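Local coordinates for C-type lectin domain family 4, member b1 (Mus musculus, PDB 6LKR), which is a calcium-binding C-type lectin receptor of innate immunity that probably recognises carbohydrate-bearing ligands and may modulate dendritic-cell differentiation or maturation, at residues Ala40-Ile45 against Gln125-Gln130; Leu58-Ala63 against Val106-Asn111; Gly72-Gln77 against Asn100-Thr105. All coordinates share one frame; numbering follows the deposited sequence.

Contact 1: Ala40-Ile45 against Gln125-Gln130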
loop_
_atom_site.group_PDB
_atom_site.type_symbol
_atom_site.label_atom_id
_atom_site.label_comp_id
_atom_site.label_asym_id
_atom_site.label_seq_id
_atom_site.Cartn_x
_atom_site.Cartn_y
_atom_site.Cartn_z
ATOM N N ALA A 40 9.026 -10.317 -6.117
ATOM C CA ALA A 40 9.133 -8.949 -5.565
ATOM C C ALA A 40 8.566 -7.951 -6.573
ATOM O O ALA A 40 8.065 -8.369 -7.624
ATOM C CB ALA A 40 10.570 -8.651 -5.233
ATOM N N HIS A 41 8.648 -6.665 -6.250
ATOM C CA HIS A 41 8.237 -5.526 -7.115
ATOM C C HIS A 41 9.291 -4.425 -6.997
ATOM O O HIS A 41 9.954 -4.387 -5.935
ATOM C CB HIS A 41 6.882 -4.965 -6.659
ATOM C CG HIS A 41 5.693 -5.645 -7.248
ATOM N ND1 HIS A 41 5.473 -5.697 -8.609
ATOM C CD2 HIS A 41 4.645 -6.266 -6.669
ATOM C CE1 HIS A 41 4.347 -6.341 -8.847
ATOM N NE2 HIS A 41 3.821 -6.703 -7.670
ATOM N N LEU A 42 9.400 -3.547 -7.990
ATOM C CA LEU A 42 10.145 -2.281 -7.804
ATOM C C LEU A 42 9.527 -1.598 -6.584
ATOM O O LEU A 42 8.303 -1.746 -6.374
ATOM C CB LEU A 42 10.023 -1.401 -9.049
ATOM C CG LEU A 42 10.876 -1.813 -10.246
ATOM C CD1 LEU A 42 10.522 -0.957 -11.450
ATOM C CD2 LEU A 42 12.365 -1.700 -9.925
ATOM N N VAL A 43 10.345 -0.916 -5.791
ATOM C CA VAL A 43 9.939 -0.346 -4.481
ATOM C C VAL A 43 8.713 0.548 -4.674
ATOM O O VAL A 43 8.633 1.310 -5.674
ATOM C CB VAL A 43 11.065 0.411 -3.758
ATOM C CG1 VAL A 43 12.071 -0.555 -3.176
ATOM C CG2 VAL A 43 11.733 1.461 -4.632
ATOM N N VAL A 44 7.802 0.434 -3.720
ATOM C CA VAL A 44 6.534 1.200 -3.631
ATOM C C VAL A 44 6.655 2.054 -2.369
ATOM O O VAL A 44 6.630 1.482 -1.258
ATOM C CB VAL A 44 5.340 0.232 -3.595
ATOM C CG1 VAL A 44 4.041 0.946 -3.269
ATOM C CG2 VAL A 44 5.227 -0.555 -4.895
ATOM N N ILE A 45 6.875 3.357 -2.534
ATOM C CA ILE A 45 7.366 4.244 -1.438
ATOM C C ILE A 45 6.181 5.053 -0.919
ATOM O O ILE A 45 5.825 6.055 -1.559
ATOM C CB ILE A 45 8.534 5.130 -1.911
ATOM C CG1 ILE A 45 9.598 4.290 -2.618
ATOM C CG2 ILE A 45 9.110 5.916 -0.735
ATOM C CD1 ILE A 45 10.818 5.060 -3.075
ATOM N N GLN A 125 18.767 2.106 -15.929
ATOM C CA GLN A 125 19.181 2.568 -14.584
ATOM C C GLN A 125 19.353 1.345 -13.689
ATOM O O GLN A 125 18.987 0.220 -14.109
ATOM C CB GLN A 125 18.147 3.513 -13.960
ATOM C CG GLN A 125 17.640 4.616 -14.883
ATOM C CD GLN A 125 18.660 5.689 -15.188
ATOM O OE1 GLN A 125 19.695 5.797 -14.547
ATOM N NE2 GLN A 125 18.386 6.485 -16.209
ATOM N N LYS A 126 19.872 1.570 -12.489
ATOM C CA LYS A 126 19.851 0.573 -11.395
ATOM C C LYS A 126 18.401 0.471 -10.905
ATOM O O LYS A 126 17.532 1.156 -11.472
ATOM C CB LYS A 126 20.857 0.991 -10.319
ATOM C CG LYS A 126 22.267 1.228 -10.852
ATOM C CD LYS A 126 23.358 1.088 -9.810
ATOM C CE LYS A 126 24.748 1.033 -10.412
ATOM N NZ LYS A 126 24.976 -0.232 -11.148
ATOM N N SER A 127 18.142 -0.358 -9.910
ATOM C CA SER A 127 16.774 -0.520 -9.375
ATOM C C SER A 127 16.852 -1.005 -7.937
ATOM O O SER A 127 17.952 -1.370 -7.490
ATOM C CB SER A 127 15.974 -1.454 -10.249
ATOM O OG SER A 127 16.672 -2.671 -10.454
ATOM N N VAL A 128 15.710 -0.977 -7.256
ATOM C CA VAL A 128 15.532 -1.505 -5.871
ATOM C C VAL A 128 14.205 -2.267 -5.834
ATOM O O VAL A 128 13.209 -1.719 -6.352
ATOM C CB VAL A 128 15.545 -0.391 -4.805
ATOM C CG1 VAL A 128 16.056 -0.917 -3.472
ATOM C CG2 VAL A 128 16.342 0.827 -5.234
ATOM N N CYS A 129 14.210 -3.468 -5.275
ATOM C CA CYS A 129 13.037 -4.367 -5.191
ATOM C C CYS A 129 12.576 -4.450 -3.743
ATOM O O CYS A 129 13.402 -4.262 -2.820
ATOM C CB CYS A 129 13.346 -5.776 -5.681
ATOM S SG CYS A 129 14.045 -5.870 -7.352
ATOM N N GLN A 130 11.303 -4.764 -3.556
ATOM C CA GLN A 130 10.730 -5.004 -2.219
ATOM C C GLN A 130 9.770 -6.181 -2.325
ATOM O O GLN A 130 9.175 -6.381 -3.406
ATOM C CB GLN A 130 10.063 -3.737 -1.671
ATOM C CG GLN A 130 8.617 -3.553 -2.083
ATOM C CD GLN A 130 7.991 -2.332 -1.448
ATOM O OE1 GLN A 130 8.547 -1.243 -1.493
ATOM N NE2 GLN A 130 6.826 -2.514 -0.849
HETATM O O HOH W 1 5.096 -0.352 0.043
#

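Contact 2: Leu58-Ala63 against Val106-Asn111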
loop_
_atom_site.group_PDB
_atom_site.type_symbol
_atom_site.label_atom_id
_atom_site.label_comp_id
_atom_site.label_asym_id
_atom_site.label_seq_id
_atom_site.Cartn_x
_atom_site.Cartn_y
_atom_site.Cartn_z
ATOM N N LEU A 58 21.231 2.841 -0.790
ATOM C CA LEU A 58 21.647 3.151 -2.180
ATOM C C LEU A 58 23.024 3.825 -2.198
ATOM O O LEU A 58 23.472 4.357 -1.160
ATOM C CB LEU A 58 20.598 4.044 -2.847
ATOM C CG LEU A 58 19.173 3.495 -2.858
ATOM C CD1 LEU A 58 18.227 4.449 -3.569
ATOM C CD2 LEU A 58 19.111 2.110 -3.488
ATOM N N ASP A 59 23.655 3.788 -3.367
ATOM C CA ASP A 59 24.907 4.515 -3.689
ATOM C C ASP A 59 24.522 5.905 -4.207
ATOM O O ASP A 59 23.812 5.978 -5.221
ATOM C CB ASP A 59 25.718 3.695 -4.690
ATOM C CG ASP A 59 27.007 4.349 -5.150
ATOM O OD1 ASP A 59 27.227 5.533 -4.832
ATOM O OD2 ASP A 59 27.769 3.659 -5.845
ATOM N N ILE A 60 24.967 6.970 -3.534
ATOM C CA ILE A 60 24.623 8.382 -3.895
ATOM C C ILE A 60 25.099 8.704 -5.315
ATOM O O ILE A 60 24.651 9.738 -5.848
ATOM C CB ILE A 60 25.195 9.404 -2.892
ATOM C CG1 ILE A 60 26.716 9.289 -2.748
ATOM C CG2 ILE A 60 24.488 9.302 -1.550
ATOM C CD1 ILE A 60 27.360 10.534 -2.177
ATOM N N HIS A 61 25.984 7.895 -5.895
ATOM C CA HIS A 61 26.530 8.117 -7.261
ATOM C C HIS A 61 25.651 7.460 -8.331
ATOM O O HIS A 61 26.002 7.610 -9.512
ATOM C CB HIS A 61 27.978 7.616 -7.370
ATOM C CG HIS A 61 28.890 8.244 -6.373
ATOM N ND1 HIS A 61 29.047 9.615 -6.283
ATOM C CD2 HIS A 61 29.669 7.703 -5.412
ATOM C CE1 HIS A 61 29.891 9.891 -5.309
ATOM N NE2 HIS A 61 30.286 8.737 -4.762
ATOM N N ALA A 62 24.558 6.780 -7.964
ATOM C CA ALA A 62 23.715 6.027 -8.925
ATOM C C ALA A 62 22.252 6.481 -8.846
ATOM O O ALA A 62 21.826 6.976 -7.793
ATOM C CB ALA A 62 23.851 4.551 -8.678
ATOM N N ALA A 63 21.521 6.326 -9.950
ATOM C CA ALA A 63 20.063 6.562 -10.047
ATOM C C ALA A 63 19.363 5.206 -10.089
ATOM O O ALA A 63 19.916 4.260 -10.676
ATOM C CB ALA A 63 19.735 7.400 -11.257
ATOM N N VAL A 106 14.899 7.445 -8.445
ATOM C CA VAL A 106 15.300 8.191 -7.231
ATOM C C VAL A 106 16.809 8.385 -7.369
ATOM O O VAL A 106 17.507 7.430 -7.760
ATOM C CB VAL A 106 14.868 7.472 -5.940
ATOM C CG1 VAL A 106 15.481 6.084 -5.823
ATOM C CG2 VAL A 106 15.179 8.306 -4.710
ATOM N N TYR A 107 17.290 9.596 -7.116
ATOM C CA TYR A 107 18.728 9.927 -7.240
ATOM C C TYR A 107 19.053 11.073 -6.286
ATOM O O TYR A 107 18.141 11.738 -5.758
ATOM C CB TYR A 107 19.096 10.219 -8.695
ATOM C CG TYR A 107 18.881 11.640 -9.154
ATOM C CD1 TYR A 107 17.656 12.064 -9.641
ATOM C CD2 TYR A 107 19.927 12.548 -9.149
ATOM C CE1 TYR A 107 17.468 13.364 -10.086
ATOM C CE2 TYR A 107 19.757 13.851 -9.585
ATOM C CZ TYR A 107 18.524 14.261 -10.058
ATOM O OH TYR A 107 18.364 15.546 -10.478
ATOM N N TYR A 108 20.346 11.258 -6.052
ATOM C CA TYR A 108 20.884 12.185 -5.034
ATOM C C TYR A 108 21.353 13.462 -5.732
ATOM O O TYR A 108 22.156 13.346 -6.660
ATOM C CB TYR A 108 22.015 11.493 -4.276
ATOM C CG TYR A 108 22.551 12.275 -3.111
ATOM C CD1 TYR A 108 21.991 12.146 -1.852
ATOM C CD2 TYR A 108 23.615 13.151 -3.266
ATOM C CE1 TYR A 108 22.486 12.855 -0.769
ATOM C CE2 TYR A 108 24.116 13.873 -2.196
ATOM C CZ TYR A 108 23.550 13.723 -0.944
ATOM O OH TYR A 108 24.033 14.426 0.119
ATOM N N ARG A 109 20.821 14.617 -5.329
ATOM C CA ARG A 109 21.310 15.949 -5.774
ATOM C C ARG A 109 22.283 16.485 -4.716
ATOM O O ARG A 109 21.880 16.571 -3.549
ATOM C CB ARG A 109 20.138 16.909 -5.998
ATOM C CG ARG A 109 19.347 16.642 -7.270
ATOM C CD ARG A 109 18.364 17.759 -7.578
ATOM N NE ARG A 109 17.652 17.561 -8.836
ATOM C CZ ARG A 109 16.619 18.292 -9.257
ATOM N NH1 ARG A 109 16.152 19.290 -8.527
ATOM N NH2 ARG A 109 16.048 18.015 -10.415
ATOM N N ARG A 110 23.511 16.817 -5.127
ATOM C CA ARG A 110 24.567 17.350 -4.224
ATOM C C ARG A 110 23.985 18.538 -3.448
ATOM O O ARG A 110 23.321 19.381 -4.075
ATOM C CB ARG A 110 25.819 17.753 -5.014
ATOM C CG ARG A 110 27.123 17.187 -4.461
ATOM C CD ARG A 110 27.734 16.127 -5.365
ATOM N NE ARG A 110 28.090 16.680 -6.671
ATOM C CZ ARG A 110 29.238 17.294 -6.969
ATOM N NH1 ARG A 110 30.190 17.441 -6.060
ATOM N NH2 ARG A 110 29.431 17.762 -8.192
ATOM N N ASN A 111 24.174 18.546 -2.124
ATOM C CA ASN A 111 23.769 19.622 -1.178
ATOM C C ASN A 111 22.241 19.742 -1.097
ATOM O O ASN A 111 21.773 20.776 -0.594
ATOM C CB ASN A 111 24.422 20.961 -1.539
ATOM C CG ASN A 111 25.934 20.911 -1.445
ATOM O OD1 ASN A 111 26.633 21.245 -2.400
ATOM N ND2 ASN A 111 26.445 20.479 -0.303
HETATM O O HOH W 2 22.398 9.541 -7.246
#

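Contact 3: Gly72-Gln77 against Asn100-Thr105. With CA (calcium ion), chain D.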
loop_
_atom_site.group_PDB
_atom_site.type_symbol
_atom_site.label_atom_id
_atom_site.label_comp_id
_atom_site.label_asym_id
_atom_site.label_seq_id
_atom_site.Cartn_x
_atom_site.Cartn_y
_atom_site.Cartn_z
ATOM N N GLY A 72 -1.185 7.500 -17.611
ATOM C CA GLY A 72 -1.887 8.437 -18.513
ATOM C C GLY A 72 -1.134 9.746 -18.672
ATOM O O GLY A 72 -0.140 9.789 -19.429
ATOM N N HIS A 73 -1.605 10.780 -17.983
ATOM C CA HIS A 73 -1.035 12.151 -17.988
ATOM C C HIS A 73 -0.827 12.585 -16.546
ATOM O O HIS A 73 -1.745 13.180 -15.963
ATOM C CB HIS A 73 -1.945 13.074 -18.799
ATOM C CG HIS A 73 -2.186 12.501 -20.145
ATOM N ND1 HIS A 73 -1.165 12.383 -21.064
ATOM C CD2 HIS A 73 -3.276 11.919 -20.690
ATOM C CE1 HIS A 73 -1.629 11.802 -22.148
ATOM N NE2 HIS A 73 -2.924 11.505 -21.945
ATOM N N ARG A 74 0.336 12.241 -15.989
ATOM C CA ARG A 74 0.674 12.454 -14.559
ATOM C C ARG A 74 -0.279 11.613 -13.701
ATOM O O ARG A 74 -0.540 12.009 -12.556
ATOM C CB ARG A 74 0.605 13.944 -14.194
ATOM C CG ARG A 74 1.245 14.888 -15.209
ATOM C CD ARG A 74 2.755 14.776 -15.354
ATOM N NE ARG A 74 3.170 13.597 -16.106
ATOM C CZ ARG A 74 4.429 13.250 -16.352
ATOM N NH1 ARG A 74 5.427 14.013 -15.949
ATOM N NH2 ARG A 74 4.685 12.131 -17.008
ATOM N N GLN A 75 -0.809 10.517 -14.251
ATOM C CA GLN A 75 -1.664 9.552 -13.509
ATOM C C GLN A 75 -0.747 8.449 -12.957
ATOM O O GLN A 75 -0.789 7.304 -13.459
ATOM C CB GLN A 75 -2.808 9.102 -14.417
ATOM C CG GLN A 75 -3.731 10.267 -14.762
ATOM C CD GLN A 75 -4.661 9.995 -15.915
ATOM O OE1 GLN A 75 -4.378 10.345 -17.062
ATOM N NE2 GLN A 75 -5.774 9.350 -15.609
ATOM N N TRP A 76 0.066 8.828 -11.973
ATOM C CA TRP A 76 1.092 7.972 -11.328
ATOM C C TRP A 76 0.405 6.785 -10.654
ATOM O O TRP A 76 -0.585 6.979 -9.941
ATOM C CB TRP A 76 1.939 8.797 -10.351
ATOM C CG TRP A 76 2.568 9.986 -11.007
ATOM C CD1 TRP A 76 2.217 11.298 -10.854
ATOM C CD2 TRP A 76 3.616 9.968 -11.991
ATOM N NE1 TRP A 76 2.993 12.093 -11.653
ATOM C CE2 TRP A 76 3.865 11.307 -12.356
ATOM C CE3 TRP A 76 4.396 8.959 -12.567
ATOM C CZ2 TRP A 76 4.842 11.658 -13.284
ATOM C CZ3 TRP A 76 5.366 9.307 -13.479
ATOM C CH2 TRP A 76 5.584 10.637 -13.835
ATOM N N GLN A 77 0.935 5.592 -10.888
ATOM C CA GLN A 77 0.430 4.338 -10.296
ATOM C C GLN A 77 1.633 3.563 -9.765
ATOM O O GLN A 77 2.671 3.528 -10.462
ATOM C CB GLN A 77 -0.357 3.562 -11.352
ATOM C CG GLN A 77 -1.092 2.337 -10.821
ATOM C CD GLN A 77 -2.093 1.815 -11.827
ATOM O OE1 GLN A 77 -3.131 2.428 -12.069
ATOM N NE2 GLN A 77 -1.776 0.687 -12.443
ATOM N N ASN A 100 6.222 13.150 -21.504
ATOM C CA ASN A 100 6.851 12.070 -22.315
ATOM C C ASN A 100 7.677 11.143 -21.412
ATOM O O ASN A 100 8.057 10.068 -21.892
ATOM C CB ASN A 100 7.668 12.610 -23.491
ATOM C CG ASN A 100 6.967 12.406 -24.817
ATOM O OD1 ASN A 100 6.196 11.461 -24.979
ATOM N ND2 ASN A 100 7.217 13.290 -25.771
ATOM N N GLU A 101 7.921 11.535 -20.161
ATOM C CA GLU A 101 8.687 10.724 -19.179
ATOM C C GLU A 101 7.690 9.979 -18.288
ATOM O O GLU A 101 7.048 10.639 -17.437
ATOM C CB GLU A 101 9.628 11.624 -18.386
ATOM C CG GLU A 101 10.694 12.263 -19.253
ATOM C CD GLU A 101 11.671 13.149 -18.508
ATOM O OE1 GLU A 101 12.845 13.162 -18.896
ATOM O OE2 GLU A 101 11.262 13.821 -17.541
ATOM N N LYS A 102 7.560 8.661 -18.476
ATOM C CA LYS A 102 6.460 7.859 -17.871
ATOM C C LYS A 102 6.950 7.000 -16.695
ATOM O O LYS A 102 6.094 6.437 -15.998
ATOM C CB LYS A 102 5.797 7.004 -18.952
ATOM C CG LYS A 102 5.132 7.793 -20.073
ATOM C CD LYS A 102 4.032 8.705 -19.584
ATOM C CE LYS A 102 3.162 9.250 -20.694
ATOM N NZ LYS A 102 2.326 10.381 -20.221
ATOM N N CYS A 103 8.258 6.913 -16.460
ATOM C CA CYS A 103 8.857 6.094 -15.379
ATOM C C CYS A 103 9.622 7.008 -14.427
ATOM O O CYS A 103 9.834 8.192 -14.763
ATOM C CB CYS A 103 9.744 4.990 -15.942
ATOM S SG CYS A 103 8.789 3.719 -16.808
ATOM N N VAL A 104 9.957 6.496 -13.248
ATOM C CA VAL A 104 10.440 7.331 -12.115
ATOM C C VAL A 104 11.705 6.706 -11.544
ATOM O O VAL A 104 11.736 5.478 -11.325
ATOM C CB VAL A 104 9.352 7.525 -11.045
ATOM C CG1 VAL A 104 9.823 8.399 -9.890
ATOM C CG2 VAL A 104 8.098 8.120 -11.659
ATOM N N THR A 105 12.716 7.545 -11.339
ATOM C CA THR A 105 13.972 7.158 -10.654
ATOM C C THR A 105 14.120 7.972 -9.377
ATOM O O THR A 105 13.490 9.047 -9.270
ATOM C CB THR A 105 15.217 7.389 -11.515
ATOM O OG1 THR A 105 15.191 8.737 -11.991
ATOM C CG2 THR A 105 15.293 6.415 -12.664
HETATM CA CA CA D . 12.211 14.576 -15.418
HETATM O O HOH W 3 14.135 14.318 -16.658
HETATM O O HOH W 4 14.189 16.310 -15.434
#

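Contact 1: Ala40-Ile45 against Gln125-Gln130
The carbonyl oxygen of His41 takes one hydrogen bond from the opposing strand, Gln130 N to His41 O at 2.8 Å, and a weaker CA-H...O contact from Cys129 CA at 3.2 Å. His41 N answers with a bond to Gln130 O at 2.9 Å, which closes the ring of an antiparallel hydrogen-bonded pair. One step on, Leu42 and Cys129 form the non-hydrogen-bonded pair, and Val43 N then reaches Val128 O at 3.0 Å. Beyond this point the backbones separate, and the Gln130 side chain takes over. With its CG placed between backbone N and carbonyl carbon (chi1 87°) and the rest of the chain extended, its amide arrives beside Val44. Gln130 OE1 accepts from Val44 N at 2.9 Å; the N-H points straight at the oxygen (169°), yet the donor stands above the amide plane, 65° out of it. A water donating to Val44 O at 2.7 Å and accepting from Gln130 NE2 completes a bridge at the other end of the amide, fixing its rotation.

In the C-type lectin fold, strand 126-132 also pairs with strands 15-18 and 64-70, so the short strand 41-42 joins the sheet that binds the chain's two ends together. Cys129 carries the disulfide to Cys35 of helix 28-37, and Ala40 CB lies 4.0 Å from Cys129 CB. The Leu42 side chain packs against the same helix, with its CD2 branch on Ser127 CB at 3.6 Å; Trp28 and Ser31 are among its neighbours. Glu32 of that helix hydrogen-bonds to His41 ND1 through OE2 and to Leu42 N through OE1. Val43 CG1 lies against Val128 CB, with Ile66 and Tyr17 close by.

Contact 2: Leu58-Ala63 against Val106-Asn111
Ala63 and Tyr107 bring the two backbones nearest, their CA atoms 4.6 Å apart, where the loop 58-63 comes alongside strand 103-109. Ala63 CA directs its hydrogen at Val106 O, 3.5 Å away. Just before, the loop makes a type I beta turn from Asp59 to Ala62, tightened by an Asx turn in which Asp59 OD1 accepts from His61 N. The gap between turn and strand is spanned by one water, which donates to Ile60 O and to Ala62 O, each at 2.7 Å, and accepts from Tyr108 N at 2.9 Å; three backbone polar atoms are thereby satisfied at once.

This places the segment that follows helix 48-56 against the strand leading away from the calcium-binding region of the C-type lectin fold, beside strand 64-70, whose Tyr64 bonds Val106 through the backbone. Ile60 lies alongside Tyr108 and points the same way. Its CG2 branch sits over one ring face, 4.0 Å from the Tyr108 centroid and 20° off the normal, a CH-pi contact. The Tyr108 ring reaches this methyl because its CG is anti to the backbone N (chi1 -174°), and Trp114 meets it edge-to-face. The other branch, Ile60 CG1, covers the His61 ring over its centre, so that each of the two branches meets a ring. Deeper in, Leu58 CD1 touches Val106 CG1 at 3.9 Å.

Contact 3: Gly72-Gln77 against Asn100-Thr105
The calcium site of this C-type lectin domain, built from the Glu95-Pro96-Ser97 and Trp116-Asn117-Asp118 motifs together with Glu101, is flanked here by the hairpin turn that enters strand 76-78. Glu101 OE2 binds the ion at 2.4 Å, joining Glu95, Ser97, Asn117 and Asp118, and two waters complete the shell. While its carboxylate serves the metal, the Glu101 carbonyl faces the hairpin, where Arg74 NH2 donates to Glu101 O at 2.8 Å. The oxygen lies close to the guanidinium plane, but the donor stands 36° out of the carbonyl plane. Arg74 gets there by bending at chi2 and chi3, folding its guanidinium over its own neighbour Trp76, whose CZ2 sits 3.5 Å above the centre of one face. Salt bridges to Asp118 through NH1 and to Asp70 through NH2 fix the rotation of the group, so this second-shell arginine bonds to two residues of the calcium shell, Glu101 and Asp118.

A second cation closes the other end of the turn. Lys102 NZ donates to Gly72 O at 2.7 Å and also meets Asp99 and Asp70 in salt bridges, so three oxygens grip one ammonium. Its side chain turns back at chi2 (-60°) to reach the glycine carbonyl. Arg74 NH2 and Lys102 NZ come within 4.4 Å of each other; the shared Asp70 carboxylate would offset their like charge. His73 ND1 is hydrogen-bonded to Asp99 OD2. Trp76 CZ3 meets Val104 CG2 at 3.5 Å, joining the hairpin to strand 103-109. Beside the ion, water 3, 2.3 Å from the calcium, donates to Glu101 OE1, the carboxylate oxygen turned away from the metal, at 2.8 Å.

Overall arrangement
All three contacts draw on one sheet and lie within a single lectin domain. Contacts 1 and 2 have centres about 15 Å apart and meet directly: Lys126 N approaches Ala63 O at 3.2 Å, a probable hydrogen bond, and Val128 CG2 packs on Leu58 CD2 at 3.5 Å. Contacts 1 and 3, about 16 Å between centres, touch where Gln125 CG meets Thr105 CG2. Contacts 2 and 3 lie about 20 Å apart by their centres but share strand 103-109, its start next to the calcium ligand Glu101. Contact 3 belongs to the calcium site; the Tyr107 side chain of contact 2 is about 8 Å from the ion, whereas contact 1 is remote from it.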